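Local coordinates for protein probable oxidoreductase (PDB 4EYE) that is probably an NAD(P)H-linked oxidoreductase of the medium-chain dehydrogenase/reductase superfamily, close to the quinone oxidoreductases, at residues P312-A325 against A330-P342. Residues are numbered along the deposited sequence; the frame is centred on the assembly and turned at random.
Sequences PVSARIPLSEGRQA and ADGKVYGKMVLVP
A beta-alpha-beta unit at the C-terminal end of the chain brings strand 313-318 alongside strand 337-341 in parallel, with helix 322-330 as the crossover. Backbone bonds from Ala315 onward alternate between the strands: Val339 N donates to Ala315 O (2.9 Å), Ile317 N to Val339 O, and Val341 N to Ile317 O at 2.7 Å. Further back, a beta bulge between Val313 and Ala315 shifts the register by one residue, and Ser314 N donates to Lys337 O (2.9 Å). With chi1 at 58°, OG of Ser314 sits between its backbone N and carbonyl carbon and reaches across to the loop before strand 337-341, where it donates to Tyr335 O at 2.5 Å, in the carbonyl plane. At the far end Leu319 N reaches Val341 O from above the carbonyl plane, about 60° out of it. The unit belongs to what is, by family, the catalytic domain of a medium-chain dehydrogenase/reductase: strand 337-341 also pairs antiparallel with strand 57-59 of the mixed sheet. The crossover helix lies over the face that carries Ala315, Ile317, Met338 and Leu340. There CD2 of Leu340 presses tightly on Ala325 CB (3.5 Å) and also touches Ile317 CB. Met338 turns at its last torsion, setting SD 3.8 Å from Ala325 CB and its methyl CE 4.1 Å from Ile317 CG1. On the face of Arg316 and Val339, the aliphatic part of Arg316 runs beside Val339, CG to CG2 at 3.8 Å, before its guanidinium group reaches a salt bridge with Asp133; Lys337, from the same face, sends NZ to Glu85.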
ATOM      1  N   PRO A 312       8.195   3.843   6.239  1.00 15.94           N
ATOM      2  CA  PRO A 312       8.584   2.957   7.366  1.00 16.19           C
ATOM      3  C   PRO A 312       8.377   1.479   7.068  1.00 16.09           C
ATOM      4  O   PRO A 312       7.314   1.085   6.605  1.00 16.00           O
ATOM      5  CB  PRO A 312       7.694   3.406   8.532  1.00 16.31           C
ATOM      6  CG  PRO A 312       7.033   4.668   8.095  1.00 16.23           C
ATOM      7  CD  PRO A 312       7.099   4.758   6.583  1.00 15.90           C
ATOM      8  N   VAL A 313       9.407   0.691   7.303  1.00 16.35           N
ATOM      9  CA  VAL A 313       9.345  -0.734   7.182  1.00 16.46           C
ATOM     10  C   VAL A 313       9.607  -1.357   8.552  1.00 16.98           C
ATOM     11  O   VAL A 313      10.702  -1.224   9.096  1.00 17.70           O
ATOM     12  CB  VAL A 313      10.369  -1.287   6.167  1.00 16.44           C
ATOM     13  CG1 VAL A 313      10.215  -2.812   6.084  1.00 16.36           C
ATOM     14  CG2 VAL A 313      10.124  -0.661   4.784  1.00 16.10           C
ATOM     15  N   SER A 314       8.582  -2.004   9.112  1.00 16.99           N
ATOM     16  CA  SER A 314       8.630  -2.388  10.529  1.00 17.40           C
ATOM     17  C   SER A 314       9.199  -3.811  10.708  1.00 17.54           C
ATOM     18  O   SER A 314       9.734  -4.136  11.775  1.00 18.09           O
ATOM     19  CB  SER A 314       7.246  -2.271  11.147  1.00 17.44           C
ATOM     20  OG  SER A 314       6.294  -3.097  10.460  1.00 17.17           O
ATOM     21  N   ALA A 315       9.122  -4.630   9.659  1.00 17.15           N
ATOM     22  CA  ALA A 315       9.581  -5.987   9.693  1.00 17.27           C
ATOM     23  C   ALA A 315      10.086  -6.446   8.312  1.00 16.99           C
ATOM     24  O   ALA A 315       9.451  -6.165   7.282  1.00 16.49           O
ATOM     25  CB  ALA A 315       8.458  -6.911  10.133  1.00 17.37           C
ATOM     26  N   ARG A 316      11.202  -7.191   8.327  1.00 17.18           N
ATOM     27  CA  ARG A 316      11.724  -7.843   7.157  1.00 17.07           C
ATOM     28  C   ARG A 316      11.943  -9.301   7.537  1.00 17.35           C
ATOM     29  O   ARG A 316      12.829  -9.628   8.309  1.00 17.76           O
ATOM     30  CB  ARG A 316      13.007  -7.172   6.657  1.00 17.20           C
ATOM     31  CG  ARG A 316      12.927  -5.671   6.587  1.00 17.13           C
ATOM     32  CD  ARG A 316      14.089  -5.042   5.868  1.00 17.34           C
ATOM     33  NE  ARG A 316      14.084  -3.596   6.026  1.00 17.43           N
ATOM     34  CZ  ARG A 316      14.851  -2.766   5.309  1.00 17.63           C
ATOM     35  NH1 ARG A 316      15.676  -3.248   4.415  1.00 17.80           N
ATOM     36  NH2 ARG A 316      14.795  -1.462   5.499  1.00 17.91           N
ATOM     37  N   ILE A 317      11.117 -10.167   6.975  1.00 17.24           N
ATOM     38  CA  ILE A 317      10.983 -11.556   7.429  1.00 17.49           C
ATOM     39  C   ILE A 317      11.552 -12.432   6.331  1.00 17.45           C
ATOM     40  O   ILE A 317      11.297 -12.166   5.161  1.00 17.12           O
ATOM     41  CB  ILE A 317       9.517 -11.902   7.671  1.00 17.41           C
ATOM     42  CG1 ILE A 317       8.834 -10.931   8.690  1.00 17.46           C
ATOM     43  CG2 ILE A 317       9.396 -13.369   8.069  1.00 17.65           C
ATOM     44  CD1 ILE A 317       9.474 -10.861  10.085  1.00 17.91           C
ATOM     45  N   PRO A 318      12.395 -13.423   6.670  1.00 17.81           N
ATOM     46  CA  PRO A 318      12.824 -14.311   5.591  1.00 17.86           C
ATOM     47  C   PRO A 318      11.623 -14.927   4.847  1.00 17.71           C
ATOM     48  O   PRO A 318      10.651 -15.348   5.464  1.00 17.63           O
ATOM     49  CB  PRO A 318      13.626 -15.411   6.314  1.00 18.36           C
ATOM     50  CG  PRO A 318      13.911 -14.896   7.708  1.00 18.56           C
ATOM     51  CD  PRO A 318      12.962 -13.773   7.974  1.00 18.26           C
ATOM     52  N   LEU A 319      11.751 -15.052   3.532  1.00 17.74           N
ATOM     53  CA  LEU A 319      10.766 -15.718   2.685  1.00 17.84           C
ATOM     54  C   LEU A 319      10.375 -17.093   3.209  1.00 18.44           C
ATOM     55  O   LEU A 319       9.228 -17.458   3.169  1.00 18.18           O
ATOM     56  CB  LEU A 319      11.289 -15.825   1.240  1.00 17.70           C
ATOM     57  CG  LEU A 319      10.319 -16.416   0.244  1.00 17.57           C
ATOM     58  CD1 LEU A 319       9.001 -15.628   0.236  1.00 17.20           C
ATOM     59  CD2 LEU A 319      10.945 -16.429  -1.155  1.00 17.50           C
ATOM     60  N   SER A 320      11.353 -17.824   3.737  1.00 19.33           N
ATOM     61  CA  SER A 320      11.115 -19.126   4.337  1.00 20.31           C
ATOM     62  C   SER A 320      10.119 -19.093   5.479  1.00 20.81           C
ATOM     63  O   SER A 320       9.436 -20.083   5.728  1.00 21.48           O
ATOM     64  CB  SER A 320      12.472 -19.764   4.795  1.00 20.77           C
ATOM     65  OG  SER A 320      13.024 -19.058   5.893  1.00 21.32           O
ATOM     66  N   GLU A 321       9.994 -17.950   6.149  1.00 21.17           N
ATOM     67  CA  GLU A 321       9.051 -17.799   7.221  1.00 22.07           C
ATOM     68  C   GLU A 321       7.780 -17.023   6.825  1.00 21.23           C
ATOM     69  O   GLU A 321       7.158 -16.369   7.666  1.00 20.58           O
ATOM     70  CB  GLU A 321       9.710 -17.072   8.392  1.00 23.65           C
ATOM     71  CG  GLU A 321      10.783 -17.866   9.104  1.00 25.77           C
ATOM     72  CD  GLU A 321      10.239 -19.151   9.742  1.00 27.52           C
ATOM     73  OE1 GLU A 321       9.125 -19.194  10.332  1.00 30.21           O
ATOM     74  OE2 GLU A 321      10.950 -20.142   9.660  1.00 30.58           O
ATOM     75  N   GLY A 322       7.471 -17.037   5.542  1.00 20.92           N
ATOM     76  CA  GLY A 322       6.295 -16.329   5.014  1.00 20.80           C
ATOM     77  C   GLY A 322       4.971 -16.709   5.674  1.00 21.17           C
ATOM     78  O   GLY A 322       4.088 -15.860   5.840  1.00 20.81           O
ATOM     79  N   ARG A 323       4.794 -17.970   6.036  1.00 21.71           N
ATOM     80  CA  ARG A 323       3.557 -18.330   6.731  1.00 22.77           C
ATOM     81  C   ARG A 323       3.395 -17.545   8.022  1.00 22.42           C
ATOM     82  O   ARG A 323       2.361 -16.877   8.228  1.00 21.78           O
ATOM     83  CB  ARG A 323       3.454 -19.818   7.053  1.00 24.51           C
ATOM     84  CG  ARG A 323       2.353 -20.106   8.057  1.00 26.09           C
ATOM     85  CD  ARG A 323       2.386 -21.548   8.562  1.00 28.57           C
ATOM     86  NE  ARG A 323       2.339 -22.450   7.436  1.00 30.62           N
ATOM     87  CZ  ARG A 323       2.050 -23.749   7.514  1.00 32.87           C
ATOM     88  NH1 ARG A 323       1.748 -24.304   8.695  1.00 33.78           N
ATOM     89  NH2 ARG A 323       2.028 -24.471   6.384  1.00 32.69           N
ATOM     90  N   GLN A 324       4.395 -17.598   8.878  1.00 22.36           N
ATOM     91  CA  GLN A 324       4.331 -16.809  10.116  1.00 22.86           C
ATOM     92  C   GLN A 324       4.208 -15.289   9.855  1.00 21.75           C
ATOM     93  O   GLN A 324       3.535 -14.594  10.592  1.00 21.52           O
ATOM     94  CB  GLN A 324       5.568 -17.056  10.986  1.00 24.28           C
ATOM     95  CG  GLN A 324       5.485 -16.401  12.373  1.00 25.45           C
ATOM     96  CD  GLN A 324       4.322 -16.965  13.185  1.00 26.84           C
ATOM     97  OE1 GLN A 324       3.431 -16.223  13.615  1.00 28.58           O
ATOM     98  NE2 GLN A 324       4.277 -18.293  13.325  1.00 28.47           N
ATOM     99  N   ALA A 325       4.886 -14.787   8.809  1.00 20.89           N
ATOM    100  CA  ALA A 325       4.828 -13.378   8.464  1.00 20.07           C
ATOM    101  C   ALA A 325       3.359 -13.013   8.182  1.00 19.80           C
ATOM    102  O   ALA A 325       2.814 -12.003   8.703  1.00 19.39           O
ATOM    103  CB  ALA A 325       5.714 -13.088   7.237  1.00 19.63           C
ATOM    104  N   ALA A 330      -2.143 -10.835   9.538  1.00 24.37           N
ATOM    105  CA  ALA A 330      -3.565 -11.124   9.790  1.00 25.78           C
ATOM    106  C   ALA A 330      -3.979 -10.861  11.257  1.00 26.55           C
ATOM    107  O   ALA A 330      -5.066 -10.378  11.501  1.00 26.64           O
ATOM    108  CB  ALA A 330      -3.872 -12.570   9.417  1.00 26.18           C
ATOM    109  N   ASP A 331      -3.088 -11.157  12.195  1.00 27.08           N
ATOM    110  CA  ASP A 331      -3.337 -10.928  13.610  1.00 27.88           C
ATOM    111  C   ASP A 331      -3.221  -9.451  13.987  1.00 28.02           C
ATOM    112  O   ASP A 331      -3.388  -9.116  15.149  1.00 28.99           O
ATOM    113  CB  ASP A 331      -2.340 -11.695  14.471  1.00 29.09           C
ATOM    114  CG  ASP A 331      -2.488 -13.184  14.366  1.00 29.78           C
ATOM    115  OD1 ASP A 331      -3.499 -13.641  13.849  1.00 31.88           O
ATOM    116  OD2 ASP A 331      -1.570 -13.901  14.753  1.00 30.20           O
ATOM    117  N   GLY A 332      -2.936  -8.559  13.029  1.00 27.51           N
ATOM    118  CA  GLY A 332      -2.906  -7.120  13.307  1.00 26.95           C
ATOM    119  C   GLY A 332      -1.644  -6.625  13.991  1.00 26.83           C
ATOM    120  O   GLY A 332      -1.657  -5.593  14.662  1.00 26.05           O
ATOM    121  N   LYS A 333      -0.540  -7.340  13.831  1.00 26.11           N
ATOM    122  CA  LYS A 333       0.719  -6.933  14.447  1.00 26.01           C
ATOM    123  C   LYS A 333       1.586  -5.940  13.632  1.00 24.66           C
ATOM    124  O   LYS A 333       2.562  -5.450  14.150  1.00 24.58           O
ATOM    125  CB  LYS A 333       1.529  -8.181  14.803  1.00 26.90           C
ATOM    126  CG  LYS A 333       0.753  -9.126  15.720  1.00 28.59           C
ATOM    127  CD  LYS A 333       1.562 -10.364  16.093  1.00 30.14           C
ATOM    128  CE  LYS A 333       0.878 -11.164  17.205  1.00 32.35           C
ATOM    129  NZ  LYS A 333       1.765 -12.276  17.582  1.00 34.82           N
ATOM    130  N   VAL A 334       1.216  -5.628  12.387  1.00 23.52           N
ATOM    131  CA  VAL A 334       2.088  -4.861  11.489  1.00 22.82           C
ATOM    132  C   VAL A 334       1.749  -3.380  11.456  1.00 22.33           C
ATOM    133  O   VAL A 334       0.632  -2.993  11.115  1.00 22.44           O
ATOM    134  CB  VAL A 334       2.027  -5.399  10.031  1.00 22.41           C
ATOM    135  CG1 VAL A 334       2.868  -4.535   9.075  1.00 21.38           C
ATOM    136  CG2 VAL A 334       2.470  -6.845  10.010  1.00 22.20           C
ATOM    137  N   TYR A 335       2.746  -2.562  11.794  1.00 22.26           N
ATOM    138  CA  TYR A 335       2.681  -1.125  11.623  1.00 21.95           C
ATOM    139  C   TYR A 335       3.463  -0.780  10.360  1.00 20.39           C
ATOM    140  O   TYR A 335       4.536  -1.291  10.124  1.00 20.12           O
ATOM    141  CB  TYR A 335       3.263  -0.373  12.828  1.00 23.05           C
ATOM    142  CG  TYR A 335       2.673  -0.686  14.200  1.00 24.52           C
ATOM    143  CD1 TYR A 335       1.463  -1.366  14.350  1.00 25.75           C
ATOM    144  CD2 TYR A 335       3.358  -0.323  15.342  1.00 25.58           C
ATOM    145  CE1 TYR A 335       0.959  -1.691  15.621  1.00 26.74           C
ATOM    146  CE2 TYR A 335       2.876  -0.615  16.612  1.00 27.01           C
ATOM    147  CZ  TYR A 335       1.668  -1.294  16.751  1.00 27.88           C
ATOM    148  OH  TYR A 335       1.196  -1.585  18.011  1.00 29.21           O
ATOM    149  N   GLY A 336       2.932   0.104   9.552  1.00 19.33           N
ATOM    150  CA  GLY A 336       3.622   0.518   8.329  1.00 18.56           C
ATOM    151  C   GLY A 336       3.646  -0.689   7.383  1.00 17.85           C
ATOM    152  O   GLY A 336       2.603  -1.318   7.137  1.00 18.08           O
ATOM    153  N   LYS A 337       4.827  -1.027   6.877  1.00 17.10           N
ATOM    154  CA  LYS A 337       4.956  -2.082   5.905  1.00 16.41           C
ATOM    155  C   LYS A 337       5.814  -3.247   6.443  1.00 16.35           C
ATOM    156  O   LYS A 337       6.853  -3.044   7.048  1.00 16.42           O
ATOM    157  CB  LYS A 337       5.577  -1.511   4.618  1.00 16.04           C
ATOM    158  CG  LYS A 337       5.495  -2.455   3.414  1.00 15.85           C
ATOM    159  CD  LYS A 337       4.054  -2.479   2.868  1.00 15.64           C
ATOM    160  CE  LYS A 337       3.870  -3.463   1.744  1.00 15.55           C
ATOM    161  NZ  LYS A 337       2.478  -3.395   1.204  1.00 15.49           N
ATOM    162  N   MET A 338       5.395  -4.459   6.119  1.00 16.15           N
ATOM    163  CA  MET A 338       6.188  -5.658   6.296  1.00 16.22           C
ATOM    164  C   MET A 338       6.656  -6.146   4.916  1.00 15.83           C
ATOM    165  O   MET A 338       5.868  -6.152   3.968  1.00 15.50           O
ATOM    166  CB  MET A 338       5.325  -6.749   6.910  1.00 16.57           C
ATOM    167  CG  MET A 338       5.833  -8.189   6.798  1.00 16.86           C
ATOM    168  SD  MET A 338       4.652  -9.414   7.503  1.00 17.42           S
ATOM    169  CE  MET A 338       5.067  -9.433   9.228  1.00 17.58           C
ATOM    170  N   VAL A 339       7.883  -6.666   4.863  1.00 15.76           N
ATOM    171  CA  VAL A 339       8.369  -7.293   3.660  1.00 15.63           C
ATOM    172  C   VAL A 339       8.964  -8.652   3.973  1.00 15.89           C
ATOM    173  O   VAL A 339       9.344  -8.944   5.122  1.00 16.08           O
ATOM    174  CB  VAL A 339       9.370  -6.387   2.883  1.00 15.52           C
ATOM    175  CG1 VAL A 339       8.810  -4.967   2.668  1.00 15.33           C
ATOM    176  CG2 VAL A 339      10.692  -6.267   3.626  1.00 15.79           C
ATOM    177  N   LEU A 340       9.019  -9.473   2.937  1.00 15.91           N
ATOM    178  CA  LEU A 340       9.679 -10.735   2.946  1.00 16.25           C
ATOM    179  C   LEU A 340      10.965 -10.623   2.174  1.00 16.65           C
ATOM    180  O   LEU A 340      11.017  -9.998   1.097  1.00 16.58           O
ATOM    181  CB  LEU A 340       8.781 -11.814   2.285  1.00 16.15           C
ATOM    182  CG  LEU A 340       7.378 -11.962   2.825  1.00 16.08           C
ATOM    183  CD1 LEU A 340       6.596 -13.125   2.138  1.00 16.12           C
ATOM    184  CD2 LEU A 340       7.351 -12.106   4.356  1.00 16.30           C
ATOM    185  N   VAL A 341      12.005 -11.244   2.688  1.00 17.37           N
ATOM    186  CA  VAL A 341      13.343 -11.172   2.085  1.00 18.02           C
ATOM    187  C   VAL A 341      13.813 -12.570   1.678  1.00 18.79           C
ATOM    188  O   VAL A 341      14.003 -13.407   2.557  1.00 19.23           O
ATOM    189  CB  VAL A 341      14.354 -10.646   3.089  1.00 18.28           C
ATOM    190  CG1 VAL A 341      15.723 -10.397   2.393  1.00 18.57           C
ATOM    191  CG2 VAL A 341      13.811  -9.390   3.764  1.00 18.09           C
ATOM    192  N   PRO A 342      13.977 -12.823   0.363  1.00 19.27           N
ATOM    193  CA  PRO A 342      14.298 -14.131  -0.124  1.00 20.10           C
ATOM    194  C   PRO A 342      15.703 -14.573   0.269  1.00 21.32           C
ATOM    195  O   PRO A 342      15.863 -15.733   0.650  1.00 22.52           O
ATOM    196  CB  PRO A 342      14.195 -13.971  -1.651  1.00 19.97           C
ATOM    197  CG  PRO A 342      13.200 -12.908  -1.849  1.00 19.41           C
ATOM    198  CD  PRO A 342      13.542 -11.932  -0.726  1.00 19.25           C
ATOM    199  OXT PRO A 342      16.634 -13.757   0.321  1.00 22.19           O
TER
HETATM  200  O   HOH W   1      14.189 -17.189   2.924  1.00 24.55           O